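Side-chain contacts in monomethylamine methyltransferase MtmB1 (Methanosarcina barkeri, PDB 1NTH), which catalyses transfer of the methyl group of monomethylamine to the corrinoid cofactor of its partner protein MtmC, a step of methanogenesis from methylamine: residues Phe7-Phe12 with Ser244-Tyr249; Met37-Lys42 with Thr274-Val279; Lys151-Ile156 with Met381-Met386; Val177-Thr182 with Pro204-Ser209; Thr355-Gly360 with Ala392-Glu397. All coordinates share one frame; numbering follows the deposited sequence. Where two conformers were deposited one is given.

How the contacts relate
All five contacts are largely buried and lie on the TIM barrel or the helices around it; contacts 2 and 5 each have one partly exposed residue at the margin. None has a direct hydrogen bond between its segments; mostly methyl and methylene groups do the touching, with a thiol and a phenol in contact 1, and polar ends turn to other partners. Contacts 3 and 5 share helix 380-393. Contacts 1 and 4 meet through Tyr-249 OH and Pro-204 CD (3.5 Å), and both border the second subunit, whereas contact 3 borders the third. Contacts 2 and 5 touch no other chain. Charged groups are prominent around contact 3, a water bridges contact 1, and contact 2 rests on one isoleucine.

Contact 1 of 5, residues Phe7-Phe12 with Ser244-Tyr249; sequences FDCYDF and SVIAHY
Tyr-10 and Cys-9 together receive the methyl of Ala-247. The phenol meets it obliquely, with Tyr-10 OH 3.5 Å from Ala-247 CB, while Cys-9 SG comes to 3.9 Å from Ala-247 CA. The same sulfur lies over one face of the Tyr-10 ring, 3.7 Å above its plane and offset toward the rim. It gets there because SG stands between the backbone N and the carbonyl carbon (chi1 56°). Beside it, Cys-9 CB touches Ile-246 CG2 at 3.9 Å. A small alanine suits this place, since it lets the two helices approach to 6.6 Å between CA of Cys-9 and CA of Ala-247. A water 2.7 Å from Tyr-10 OH donates to Ala-247 O. A phenylalanine in place of Tyr-10 would probably leave this water without its phenolic partner and open a gap beside the Ala-247 methyl. Asp-8 and Asp-11 form a capping box that starts the helix: Asp-11 N donates to Asp-8 OD1, and Asp-8 N to Asp-11 OD2. Helix 9-18 lies against helix 240-251 through Cys-9 and Tyr-10, while Phe-7 and Phe-12 reach helix 271-288 and Tyr-10 meets Tyr-175 of the second subunit.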
# COMPACT_ATOMS: atom_id res chain seq x y z
N PHE A 7 -17.70 -8.87 -27.08
CA PHE A 7 -18.80 -8.04 -26.62
C PHE A 7 -18.64 -7.53 -25.18
O PHE A 7 -18.18 -8.25 -24.31
CB PHE A 7 -20.11 -8.83 -26.72
CG PHE A 7 -21.33 -8.00 -26.51
CD1 PHE A 7 -21.96 -7.38 -27.58
CD2 PHE A 7 -21.85 -7.82 -25.23
CE1 PHE A 7 -23.08 -6.58 -27.38
CE2 PHE A 7 -22.97 -7.02 -25.02
CZ PHE A 7 -23.59 -6.40 -26.10
N ASP A 8 -19.02 -6.27 -24.96
CA ASP A 8 -18.97 -5.69 -23.62
C ASP A 8 -20.10 -4.68 -23.42
O ASP A 8 -20.88 -4.42 -24.34
CB ASP A 8 -17.60 -5.04 -23.34
CG ASP A 8 -17.24 -3.96 -24.34
OD1 ASP A 8 -18.15 -3.26 -24.83
OD2 ASP A 8 -16.03 -3.79 -24.61
N CYS A 9 -20.19 -4.14 -22.21
CA CYS A 9 -21.23 -3.18 -21.86
C CYS A 9 -21.29 -1.97 -22.79
O CYS A 9 -22.36 -1.37 -22.97
CB CYS A 9 -21.04 -2.71 -20.41
SG CYS A 9 -19.41 -2.00 -20.05
N TYR A 10 -20.16 -1.61 -23.38
CA TYR A 10 -20.13 -0.46 -24.28
C TYR A 10 -20.86 -0.81 -25.58
O TYR A 10 -21.59 0.02 -26.12
CB TYR A 10 -18.68 -0.05 -24.56
CG TYR A 10 -17.92 0.26 -23.29
CD1 TYR A 10 -17.05 -0.67 -22.73
CD2 TYR A 10 -18.14 1.46 -22.62
CE1 TYR A 10 -16.41 -0.41 -21.52
CE2 TYR A 10 -17.50 1.73 -21.40
CZ TYR A 10 -16.64 0.79 -20.86
OH TYR A 10 -16.02 1.04 -19.66
N ASP A 11 -20.65 -2.02 -26.07
CA ASP A 11 -21.33 -2.46 -27.28
C ASP A 11 -22.82 -2.54 -26.99
O ASP A 11 -23.66 -2.24 -27.84
CB ASP A 11 -20.85 -3.84 -27.72
CG ASP A 11 -19.39 -3.86 -28.11
OD1 ASP A 11 -18.99 -3.04 -28.96
OD2 ASP A 11 -18.64 -4.70 -27.56
N PHE A 12 -23.16 -2.96 -25.77
CA PHE A 12 -24.56 -3.07 -25.39
C PHE A 12 -25.23 -1.71 -25.50
O PHE A 12 -26.30 -1.58 -26.09
CB PHE A 12 -24.71 -3.60 -23.97
CG PHE A 12 -26.12 -4.01 -23.64
CD1 PHE A 12 -26.53 -5.32 -23.84
CD2 PHE A 12 -27.05 -3.07 -23.22
CE1 PHE A 12 -27.85 -5.69 -23.62
CE2 PHE A 12 -28.38 -3.43 -23.00
CZ PHE A 12 -28.78 -4.74 -23.20
N SER A 244 -23.91 1.02 -16.77
CA SER A 244 -22.89 1.95 -16.29
C SER A 244 -22.18 1.37 -15.07
O SER A 244 -20.98 1.57 -14.89
CB SER A 244 -23.51 3.30 -15.92
OG SER A 244 -23.73 4.07 -17.09
N VAL A 245 -22.92 0.66 -14.23
CA VAL A 245 -22.32 0.05 -13.04
C VAL A 245 -21.29 -0.99 -13.47
O VAL A 245 -20.22 -1.11 -12.88
CB VAL A 245 -23.40 -0.60 -12.14
CG1 VAL A 245 -22.74 -1.45 -11.07
CG2 VAL A 245 -24.24 0.48 -11.48
N ILE A 246 -21.62 -1.75 -14.52
CA ILE A 246 -20.71 -2.76 -15.03
C ILE A 246 -19.40 -2.11 -15.50
O ILE A 246 -18.31 -2.62 -15.22
CB ILE A 246 -21.34 -3.53 -16.22
CG1 ILE A 246 -22.46 -4.43 -15.71
CG2 ILE A 246 -20.27 -4.35 -16.95
CD1 ILE A 246 -23.45 -4.85 -16.79
N ALA A 247 -19.51 -0.99 -16.20
CA ALA A 247 -18.32 -0.29 -16.70
C ALA A 247 -17.43 0.12 -15.54
O ALA A 247 -16.20 0.10 -15.64
CB ALA A 247 -18.73 0.94 -17.49
N HIS A 248 -18.06 0.52 -14.44
CA HIS A 248 -17.33 0.93 -13.24
C HIS A 248 -16.59 -0.25 -12.60
O HIS A 248 -15.41 -0.14 -12.27
CB HIS A 248 -18.31 1.56 -12.25
CG HIS A 248 -17.77 1.69 -10.86
ND1 HIS A 248 -18.25 0.96 -9.80
CD2 HIS A 248 -16.77 2.47 -10.37
CE1 HIS A 248 -17.58 1.28 -8.71
NE2 HIS A 248 -16.68 2.19 -9.03
N TYR A 249 -17.29 -1.36 -12.42
CA TYR A 249 -16.67 -2.55 -11.83
C TYR A 249 -15.47 -3.00 -12.66
O TYR A 249 -14.41 -3.32 -12.13
CB TYR A 249 -17.68 -3.70 -11.73
CG TYR A 249 -18.83 -3.51 -10.76
CD1 TYR A 249 -19.98 -4.28 -10.88
CD2 TYR A 249 -18.76 -2.59 -9.71
CE1 TYR A 249 -21.04 -4.16 -9.98
CE2 TYR A 249 -19.83 -2.45 -8.80
CZ TYR A 249 -20.96 -3.25 -8.94
OH TYR A 249 -22.01 -3.14 -8.06
O HOH W 1 -14.71 -0.54 -17.93

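Contact 2 of 5, residues Met37-Lys42 with Thr274-Val279; sequences MELKQK and TTIVDV
Ile-276 points its long branch from an outer helix of the TIM barrel at Leu-39 and Lys-40 of helix 24-42. Its own helix, 271-288, is the helical link of a beta-alpha-beta unit, connecting strand 263-264 to the parallel strand 293-300. The conformation explains the reach. CG1 is anti to the carbonyl carbon (chi1 -70°) and CD1 continues the chain outward (chi2 175°), so one methyl spans the gap between helices whose nearest CA atoms, of Lys-40 and Ile-276, are 7.8 Å apart. Leu-39 offers CB, 3.9 Å from Ile-276 CD1, while the rest of its side chain leans toward Glu-68 and Met-69 of helix 56-73. Met-69 also touches Ile-276, so the three helices share one apolar seam. Lys-40 is fully extended: its CG is anti to the backbone N (chi1 176°), and the chain leads its amine away from the contact, toward long, weak ion pairs with Glu-272 and Glu-273. A lysine fits this margin because its aliphatic root can pack while its charge leaves the apolar seam. Its CB lies 4.2 Å from Ile-276 CD1, and the nearest approach is to backbone, with Ile-276 CD1 3.7 Å from Lys-40 N.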
# COMPACT_ATOMS: atom_id res chain seq x y z
N MET A 37 -41.65 -21.30 -25.27
CA MET A 37 -42.61 -22.34 -25.61
C MET A 37 -42.14 -23.11 -26.84
O MET A 37 -42.21 -24.34 -26.88
CB MET A 37 -43.97 -21.69 -25.90
CG MET A 37 -45.06 -22.67 -26.25
SD MET A 37 -46.63 -21.83 -26.56
CE MET A 37 -47.39 -21.94 -24.95
N GLU A 38 -41.67 -22.38 -27.84
CA GLU A 38 -41.18 -22.96 -29.09
C GLU A 38 -39.98 -23.87 -28.85
O GLU A 38 -39.94 -25.00 -29.33
CB GLU A 38 -40.79 -21.84 -30.06
CG GLU A 38 -40.08 -22.31 -31.31
CD GLU A 38 -39.63 -21.17 -32.20
OE1 GLU A 38 -39.66 -20.00 -31.74
OE2 GLU A 38 -39.25 -21.43 -33.36
N LEU A 39 -39.01 -23.38 -28.09
CA LEU A 39 -37.81 -24.16 -27.81
C LEU A 39 -38.08 -25.39 -26.95
O LEU A 39 -37.45 -26.44 -27.14
CB LEU A 39 -36.76 -23.26 -27.17
CG LEU A 39 -36.31 -22.12 -28.09
CD1 LEU A 39 -35.36 -21.19 -27.34
CD2 LEU A 39 -35.64 -22.69 -29.33
N LYS A 40 -39.01 -25.28 -26.00
CA LYS A 40 -39.32 -26.42 -25.16
C LYS A 40 -39.84 -27.57 -26.01
O LYS A 40 -39.41 -28.72 -25.86
CB LYS A 40 -40.39 -26.07 -24.12
CG LYS A 40 -40.81 -27.28 -23.29
CD LYS A 40 -41.96 -26.98 -22.35
CE LYS A 40 -42.36 -28.23 -21.58
NZ LYS A 40 -43.49 -27.98 -20.65
N GLN A 41 -40.74 -27.27 -26.93
CA GLN A 41 -41.31 -28.30 -27.80
C GLN A 41 -40.32 -28.78 -28.86
O GLN A 41 -40.20 -29.98 -29.09
CB GLN A 41 -42.59 -27.78 -28.45
CG GLN A 41 -43.34 -28.80 -29.31
CD GLN A 41 -43.60 -30.12 -28.59
OE1 GLN A 41 -43.80 -30.16 -27.37
NE2 GLN A 41 -43.62 -31.21 -29.35
N LYS A 42 -39.62 -27.85 -29.49
CA LYS A 42 -38.65 -28.23 -30.52
C LYS A 42 -37.57 -29.16 -30.00
O LYS A 42 -37.15 -30.08 -30.71
CB LYS A 42 -37.99 -26.96 -31.09
CG LYS A 42 -36.73 -27.22 -31.91
CD LYS A 42 -36.02 -25.91 -32.26
CE LYS A 42 -34.71 -26.17 -32.98
NZ LYS A 42 -34.01 -24.91 -33.35
N THR A 274 -38.95 -21.80 -17.94
CA THR A 274 -38.20 -20.92 -17.06
C THR A 274 -36.74 -21.35 -16.98
O THR A 274 -35.85 -20.52 -16.81
CB THR A 274 -38.81 -20.89 -15.64
OG1 THR A 274 -40.19 -20.48 -15.72
CG2 THR A 274 -38.07 -19.90 -14.75
N THR A 275 -36.49 -22.65 -17.13
CA THR A 275 -35.12 -23.16 -17.08
C THR A 275 -34.37 -22.74 -18.35
O THR A 275 -33.17 -22.46 -18.30
CB THR A 275 -35.11 -24.69 -16.92
OG1 THR A 275 -35.93 -25.06 -15.81
CG2 THR A 275 -33.68 -25.19 -16.66
N ILE A 276 -35.07 -22.71 -19.48
CA ILE A 276 -34.45 -22.28 -20.73
C ILE A 276 -33.99 -20.84 -20.54
O ILE A 276 -32.87 -20.48 -20.92
CB ILE A 276 -35.47 -22.35 -21.90
CG1 ILE A 276 -35.77 -23.80 -22.24
CG2 ILE A 276 -34.92 -21.61 -23.12
CD1 ILE A 276 -36.85 -23.97 -23.30
N VAL A 277 -34.84 -20.02 -19.93
CA VAL A 277 -34.50 -18.62 -19.68
C VAL A 277 -33.32 -18.55 -18.71
O VAL A 277 -32.41 -17.74 -18.90
CB VAL A 277 -35.70 -17.86 -19.06
CG1 VAL A 277 -35.25 -16.53 -18.48
CG2 VAL A 277 -36.76 -17.63 -20.12
N ASP A 278 -33.34 -19.41 -17.69
CA ASP A 278 -32.27 -19.44 -16.70
C ASP A 278 -30.92 -19.72 -17.36
O ASP A 278 -29.93 -19.05 -17.07
CB ASP A 278 -32.57 -20.50 -15.64
CG ASP A 278 -31.76 -20.30 -14.37
OD1 ASP A 278 -30.87 -19.42 -14.36
OD2 ASP A 278 -32.00 -21.03 -13.39
N VAL A 279 -30.88 -20.72 -18.24
CA VAL A 279 -29.63 -21.04 -18.93
C VAL A 279 -29.21 -19.84 -19.77
O VAL A 279 -28.04 -19.46 -19.79
CB VAL A 279 -29.80 -22.29 -19.84
CG1 VAL A 279 -28.58 -22.46 -20.75
CG2 VAL A 279 -29.98 -23.53 -18.97

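Contact 3 of 5, residues Lys151-Ile156 with Met381-Met386; sequences KEVDTI and MEARMM
Val-153 and Glu-152 lie along one flank of helix 380-393, where Ala-383 and Arg-384 receive them. The apolar part is small and plain. Val-153 CG2 rests against Ala-383 CB at 3.9 Å, the alanine allowing the loop to come close to the helix. Next to it, the methylenes of two charged residues touch: Glu-152 CG is 4.2 Å from Arg-384 CG and 3.9 Å from Arg-384 O.

The charged ends tell a different story, for these two residues do not pair with each other. Their side chains cross at about a right angle, with the carboxylate and guanidinium planes 51° apart. Glu-152 bends at its second torsion (chi2 -66°), and its oxygens form salt bridges with Lys-123 and Arg-391. Arg-384 turns to other partners, its NE in a salt bridge with Glu-150, while NH1 bonds Phe-3 O and NH2 bonds Arg-4 O, both of the third subunit, whose Phe-3 ring adds a cation-pi contact. A long arginine suits this position, since it can span from the barrel helix to the neighbouring chain.

A sulfur contact completes the set within the helix. Met-381 SD sits 3.4 Å above the guanidinium plane of Arg-384, over its centre, and so covers one face of the flat group.

In the TIM barrel, strand 125-128 stands between strand 155-156 and strand 363-366, and helix 380-393 follows the last of these. The contact therefore sets the helix after strand 363-366 against the loop entering strand 155-156, across the place where early and late strands join to close the barrel.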
# COMPACT_ATOMS: atom_id res chain seq x y z
N LYS A 151 -18.07 -20.89 11.76
CA LYS A 151 -16.98 -21.42 10.95
C LYS A 151 -17.49 -21.96 9.61
O LYS A 151 -16.72 -22.10 8.66
CB LYS A 151 -16.23 -22.53 11.70
CG LYS A 151 -15.26 -21.99 12.74
CD LYS A 151 -14.34 -23.07 13.26
CE LYS A 151 -13.23 -22.47 14.12
NZ LYS A 151 -12.26 -23.50 14.56
N GLU A 152 -18.78 -22.28 9.55
CA GLU A 152 -19.40 -22.78 8.33
C GLU A 152 -19.39 -21.73 7.22
O GLU A 152 -19.35 -22.06 6.04
CB GLU A 152 -20.85 -23.18 8.59
CG GLU A 152 -21.06 -24.52 9.28
CD GLU A 152 -20.64 -25.70 8.42
OE1 GLU A 152 -20.78 -25.63 7.18
OE2 GLU A 152 -20.16 -26.71 8.99
N VAL A 153 -19.43 -20.46 7.62
CA VAL A 153 -19.48 -19.36 6.66
C VAL A 153 -18.09 -18.93 6.16
O VAL A 153 -17.16 -18.73 6.94
CB VAL A 153 -20.21 -18.14 7.29
CG1 VAL A 153 -20.28 -16.99 6.31
CG2 VAL A 153 -21.62 -18.56 7.71
N ASP A 154 -17.97 -18.81 4.84
CA ASP A 154 -16.72 -18.42 4.18
C ASP A 154 -16.64 -16.94 3.81
O ASP A 154 -15.59 -16.31 3.97
CB ASP A 154 -16.53 -19.24 2.90
CG ASP A 154 -16.38 -20.72 3.16
OD1 ASP A 154 -15.46 -21.09 3.92
OD2 ASP A 154 -17.17 -21.51 2.61
N THR A 155 -17.75 -16.40 3.31
CA THR A 155 -17.83 -14.99 2.92
C THR A 155 -19.17 -14.46 3.41
O THR A 155 -20.03 -15.24 3.82
CB THR A 155 -17.77 -14.82 1.38
OG1 THR A 155 -18.88 -15.48 0.77
CG2 THR A 155 -16.48 -15.41 0.83
N ILE A 156 -19.34 -13.15 3.36
CA ILE A 156 -20.58 -12.53 3.83
C ILE A 156 -21.40 -11.92 2.70
O ILE A 156 -20.84 -11.30 1.79
CB ILE A 156 -20.29 -11.37 4.83
CG1 ILE A 156 -19.48 -11.88 6.03
CG2 ILE A 156 -21.60 -10.72 5.27
CD1 ILE A 156 -20.19 -12.92 6.87
N MET A 381 -27.72 -18.70 12.19
CA MET A 381 -28.12 -20.09 12.37
C MET A 381 -28.61 -20.71 11.06
O MET A 381 -28.35 -21.88 10.80
CB MET A 381 -29.23 -20.20 13.42
CG MET A 381 -28.74 -20.09 14.86
SD MET A 381 -27.70 -21.49 15.37
CE MET A 381 -28.94 -22.62 16.03
N GLU A 382 -29.31 -19.93 10.24
CA GLU A 382 -29.79 -20.46 8.97
C GLU A 382 -28.62 -20.76 8.04
O GLU A 382 -28.65 -21.74 7.28
CB GLU A 382 -30.76 -19.47 8.31
CG GLU A 382 -32.02 -19.20 9.14
CD GLU A 382 -31.97 -17.85 9.85
OE1 GLU A 382 -31.97 -16.81 9.15
OE2 GLU A 382 -31.92 -17.84 11.10
N ALA A 383 -27.59 -19.93 8.09
CA ALA A 383 -26.41 -20.14 7.26
C ALA A 383 -25.63 -21.35 7.75
O ALA A 383 -25.00 -22.06 6.96
CB ALA A 383 -25.52 -18.89 7.29
N ARG A 384 -25.66 -21.60 9.06
CA ARG A 384 -24.97 -22.75 9.61
C ARG A 384 -25.59 -24.03 9.04
O ARG A 384 -24.89 -24.95 8.64
CB ARG A 384 -25.07 -22.78 11.14
CG ARG A 384 -24.35 -23.97 11.76
CD ARG A 384 -24.76 -24.20 13.21
NE ARG A 384 -24.38 -23.09 14.08
CZ ARG A 384 -24.61 -23.08 15.39
NH1 ARG A 384 -25.21 -24.11 15.97
NH2 ARG A 384 -24.23 -22.03 16.12
N MET A 385 -26.92 -24.07 9.00
CA MET A 385 -27.61 -25.25 8.47
C MET A 385 -27.29 -25.40 6.99
O MET A 385 -27.03 -26.51 6.51
CB MET A 385 -29.12 -25.13 8.67
CG MET A 385 -29.90 -26.37 8.24
SD MET A 385 -29.46 -27.85 9.19
CE MET A 385 -30.52 -27.65 10.61
N MET A 386 -27.31 -24.29 6.26
CA MET A 386 -27.02 -24.29 4.84
C MET A 386 -25.65 -24.93 4.61
O MET A 386 -25.48 -25.77 3.72
CB MET A 386 -27.05 -22.86 4.30
CG MET A 386 -26.80 -22.72 2.80
SD MET A 386 -26.97 -21.00 2.24
CE MET A 386 -25.44 -20.27 2.85

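Contact 4 of 5, residues Val177-Thr182 with Pro204-Ser209; sequences VLAAKT and PETSLS
Thr-206 holds its hydroxyl beside its own backbone N (chi1 -56°), which swings CG2 round to meet the methyl of Ala-179. Ser-207 takes the other course, with OG between the backbone N and the carbonyl carbon (chi1 47°), and lies against Ala-180. The first pair is close, Thr-206 CG2 to Ala-179 CB being 3.6 Å; in the second, Ser-207 CB and Ser-207 OG are each 4.0 Å from Ala-180 CB. Two successive alanines give helix 174-193 a low surface, and the loop can come to 5.6 Å between CA of Ala-180 and CA of Ser-207. This helix lies on the outside of the TIM barrel, and the loop begins just past the UAG-encoded pyrrolysine, with a cis peptide before Pro-204. The hydroxyls of the loop find partners elsewhere: Thr-206 OG1 bonds Glu-183 and the backbone N of Met-161, and Ser-207 OG bonds Asn-213. On the helix, Thr-182 OG1 donates to Leu-178 O at 2.6 Å from above the carbonyl plane, while Thr-182 N gives that oxygen a second bond of 2.8 Å. Leu-178 itself packs on Tyr-10 of the second subunit and Met-193 of the fourth.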
# COMPACT_ATOMS: atom_id res chain seq x y z
N VAL A 177 -25.48 7.28 -0.78
CA VAL A 177 -24.03 7.19 -0.96
C VAL A 177 -23.40 6.81 0.38
O VAL A 177 -22.55 5.92 0.45
CB VAL A 177 -23.43 8.54 -1.44
CG1 VAL A 177 -21.91 8.54 -1.29
CG2 VAL A 177 -23.80 8.77 -2.90
N LEU A 178 -23.82 7.49 1.45
CA LEU A 178 -23.29 7.21 2.78
C LEU A 178 -23.53 5.74 3.14
O LEU A 178 -22.63 5.06 3.65
CB LEU A 178 -23.95 8.12 3.82
CG LEU A 178 -23.53 7.90 5.28
CD1 LEU A 178 -22.03 8.13 5.42
CD2 LEU A 178 -24.30 8.85 6.19
N ALA A 179 -24.73 5.24 2.88
CA ALA A 179 -25.06 3.86 3.20
C ALA A 179 -24.24 2.87 2.36
O ALA A 179 -23.81 1.84 2.87
CB ALA A 179 -26.56 3.60 2.99
N ALA A 180 -24.03 3.20 1.09
CA ALA A 180 -23.27 2.32 0.21
C ALA A 180 -21.85 2.09 0.73
O ALA A 180 -21.34 0.97 0.70
CB ALA A 180 -23.22 2.91 -1.20
N LYS A 181 -21.21 3.16 1.20
CA LYS A 181 -19.85 3.03 1.73
C LYS A 181 -19.87 2.42 3.13
O LYS A 181 -19.10 1.51 3.43
CB LYS A 181 -19.16 4.40 1.80
CG LYS A 181 -18.96 5.09 0.46
CD LYS A 181 -18.17 6.37 0.64
CE LYS A 181 -18.14 7.22 -0.63
NZ LYS A 181 -17.39 6.58 -1.75
N THR A 182 -20.78 2.92 3.97
CA THR A 182 -20.90 2.48 5.35
C THR A 182 -21.25 1.00 5.54
O THR A 182 -20.70 0.33 6.41
CB THR A 182 -21.94 3.34 6.09
OG1 THR A 182 -21.55 4.71 6.03
CG2 THR A 182 -22.06 2.91 7.55
N PRO A 204 -22.86 -4.00 -3.45
CA PRO A 204 -23.52 -3.27 -2.36
C PRO A 204 -25.03 -3.50 -2.41
O PRO A 204 -25.64 -3.49 -3.48
CB PRO A 204 -23.14 -1.82 -2.65
CG PRO A 204 -23.16 -1.78 -4.14
CD PRO A 204 -22.49 -3.08 -4.55
N GLU A 205 -25.64 -3.68 -1.24
CA GLU A 205 -27.07 -3.97 -1.18
C GLU A 205 -28.02 -2.81 -0.88
O GLU A 205 -29.10 -2.74 -1.46
CB GLU A 205 -27.31 -5.08 -0.15
CG GLU A 205 -26.61 -6.39 -0.48
CD GLU A 205 -26.91 -6.87 -1.88
OE1 GLU A 205 -28.08 -6.79 -2.30
OE2 GLU A 205 -25.97 -7.34 -2.56
N THR A 206 -27.62 -1.93 0.03
CA THR A 206 -28.49 -0.81 0.41
C THR A 206 -28.75 0.18 -0.72
O THR A 206 -29.85 0.74 -0.82
CB THR A 206 -27.90 -0.05 1.62
OG1 THR A 206 -27.70 -0.98 2.70
CG2 THR A 206 -28.86 1.04 2.10
N SER A 207 -27.76 0.40 -1.57
CA SER A 207 -27.90 1.33 -2.69
C SER A 207 -28.70 0.69 -3.82
O SER A 207 -28.57 -0.51 -4.08
CB SER A 207 -26.52 1.75 -3.21
OG SER A 207 -25.68 0.62 -3.36
N LEU A 208 -29.51 1.49 -4.50
CA LEU A 208 -30.33 1.00 -5.60
C LEU A 208 -30.02 1.69 -6.93
O LEU A 208 -30.20 1.11 -8.00
CB LEU A 208 -31.82 1.18 -5.28
CG LEU A 208 -32.34 0.48 -4.02
CD1 LEU A 208 -33.82 0.79 -3.84
CD2 LEU A 208 -32.11 -1.02 -4.12
N SER A 209 -29.55 2.93 -6.86
CA SER A 209 -29.22 3.68 -8.07
C SER A 209 -27.80 3.40 -8.53
O SER A 209 -26.99 2.85 -7.78
CB SER A 209 -29.36 5.19 -7.82
OG SER A 209 -28.32 5.65 -6.98

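Contact 5 of 5, residues Thr355-Gly360 with Ala392-Glu397; sequences TDTASG and ATAGVE
Thr-357 faces Thr-393 with CB and its methyl, while its hydroxyl serves its own helix. CB of Thr-357 starts the contact, 3.9 Å from Thr-393 CG2. The methyl goes further: CG2 of Thr-357 stands opposite its own backbone N, because OG1 takes the place beside that N (chi1 -60°), and so it reaches Ala-394 N at 3.7 Å and Thr-393 CB at 3.9 Å. The hydroxyl OG1 turns back along the helix to bond Ser-353 O. Thr-393 repeats the pattern, its OG1 bonded to Val-389 O. Threonine suits both sites, since it satisfies its hydroxyl on its own helix and presents a methyl to the other. Thr-393 CG2 is also 4.0 Å from Ala-358 CB.

Both helices stop here. Helix 343-359 ends in a Schellman motif at Gly-360, whose positive phi (104°) calls for glycine, though its two bonds back are weak. Before it, Ser-359 OG and Ser-359 N reach Thr-355 O from opposite faces of its carbonyl plane. After Thr-393 the chain makes a type II turn with Gly-395, and Val-396 N donates to Thr-393 O. Around strand 363-366 of the TIM barrel, helix 343-359 leads in and helix 380-393 follows, and the contact joins their C-terminal ends, as expected of adjacent outer helices of a beta-alpha barrel.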
# COMPACT_ATOMS: atom_id res chain seq x y z
N THR A 355 -29.95 -29.37 -3.16
CA THR A 355 -30.08 -29.18 -4.60
C THR A 355 -28.89 -28.44 -5.20
O THR A 355 -28.32 -28.88 -6.20
CB THR A 355 -31.37 -28.39 -4.93
OG1 THR A 355 -32.50 -29.08 -4.38
CG2 THR A 355 -31.54 -28.26 -6.44
N ASP A 356 -28.52 -27.31 -4.59
CA ASP A 356 -27.41 -26.51 -5.09
C ASP A 356 -26.07 -27.24 -5.02
O ASP A 356 -25.27 -27.18 -5.96
CB ASP A 356 -27.30 -25.20 -4.30
CG ASP A 356 -28.46 -24.26 -4.58
OD1 ASP A 356 -29.10 -24.40 -5.64
OD2 ASP A 356 -28.72 -23.37 -3.73
N THR A 357 -25.82 -27.92 -3.91
CA THR A 357 -24.57 -28.66 -3.75
C THR A 357 -24.46 -29.79 -4.77
O THR A 357 -23.46 -29.91 -5.47
CB THR A 357 -24.46 -29.23 -2.32
OG1 THR A 357 -24.49 -28.15 -1.38
CG2 THR A 357 -23.17 -30.02 -2.16
N ALA A 358 -25.49 -30.62 -4.86
CA ALA A 358 -25.46 -31.74 -5.79
C ALA A 358 -25.47 -31.33 -7.25
O ALA A 358 -24.89 -32.00 -8.09
CB ALA A 358 -26.63 -32.68 -5.50
N SER A 359 -26.13 -30.21 -7.57
CA SER A 359 -26.20 -29.76 -8.96
C SER A 359 -24.93 -29.09 -9.46
O SER A 359 -24.79 -28.82 -10.65
CB SER A 359 -27.40 -28.82 -9.16
OG SER A 359 -27.25 -27.60 -8.46
N GLY A 360 -23.99 -28.81 -8.55
CA GLY A 360 -22.73 -28.21 -8.95
C GLY A 360 -22.49 -26.73 -8.71
O GLY A 360 -21.58 -26.16 -9.31
N ALA A 392 -22.80 -32.41 4.05
CA ALA A 392 -23.44 -33.73 4.03
C ALA A 392 -23.81 -34.19 2.62
O ALA A 392 -23.73 -35.38 2.31
CB ALA A 392 -24.68 -33.71 4.91
N THR A 393 -24.21 -33.25 1.77
CA THR A 393 -24.62 -33.56 0.40
C THR A 393 -23.46 -33.82 -0.56
O THR A 393 -23.58 -34.63 -1.48
CB THR A 393 -25.48 -32.42 -0.17
OG1 THR A 393 -26.61 -32.20 0.68
CG2 THR A 393 -25.97 -32.76 -1.57
N ALA A 394 -22.34 -33.14 -0.35
CA ALA A 394 -21.18 -33.29 -1.22
C ALA A 394 -20.77 -34.76 -1.40
O ALA A 394 -20.58 -35.48 -0.42
CB ALA A 394 -20.01 -32.48 -0.69
N GLY A 395 -20.65 -35.19 -2.65
CA GLY A 395 -20.23 -36.55 -2.93
C GLY A 395 -21.32 -37.61 -2.97
O GLY A 395 -21.07 -38.74 -3.39
N VAL A 396 -22.53 -37.26 -2.53
CA VAL A 396 -23.62 -38.23 -2.53
C VAL A 396 -24.11 -38.51 -3.95
O VAL A 396 -24.18 -37.61 -4.79
CB VAL A 396 -24.81 -37.73 -1.67
CG1 VAL A 396 -25.96 -38.73 -1.72
CG2 VAL A 396 -24.36 -37.53 -0.23
N GLU A 397 -24.43 -39.77 -4.22
CA GLU A 397 -24.92 -40.18 -5.54
C GLU A 397 -26.17 -39.39 -5.89
O GLU A 397 -27.06 -39.22 -5.07
CB GLU A 397 -25.25 -41.68 -5.53
CG GLU A 397 -24.03 -42.59 -5.50
CD GLU A 397 -24.39 -44.05 -5.34
OE1 GLU A 397 -25.39 -44.49 -5.95
OE2 GLU A 397 -23.67 -44.77 -4.62
O HOH W 2 -22.09 -32.68 -4.56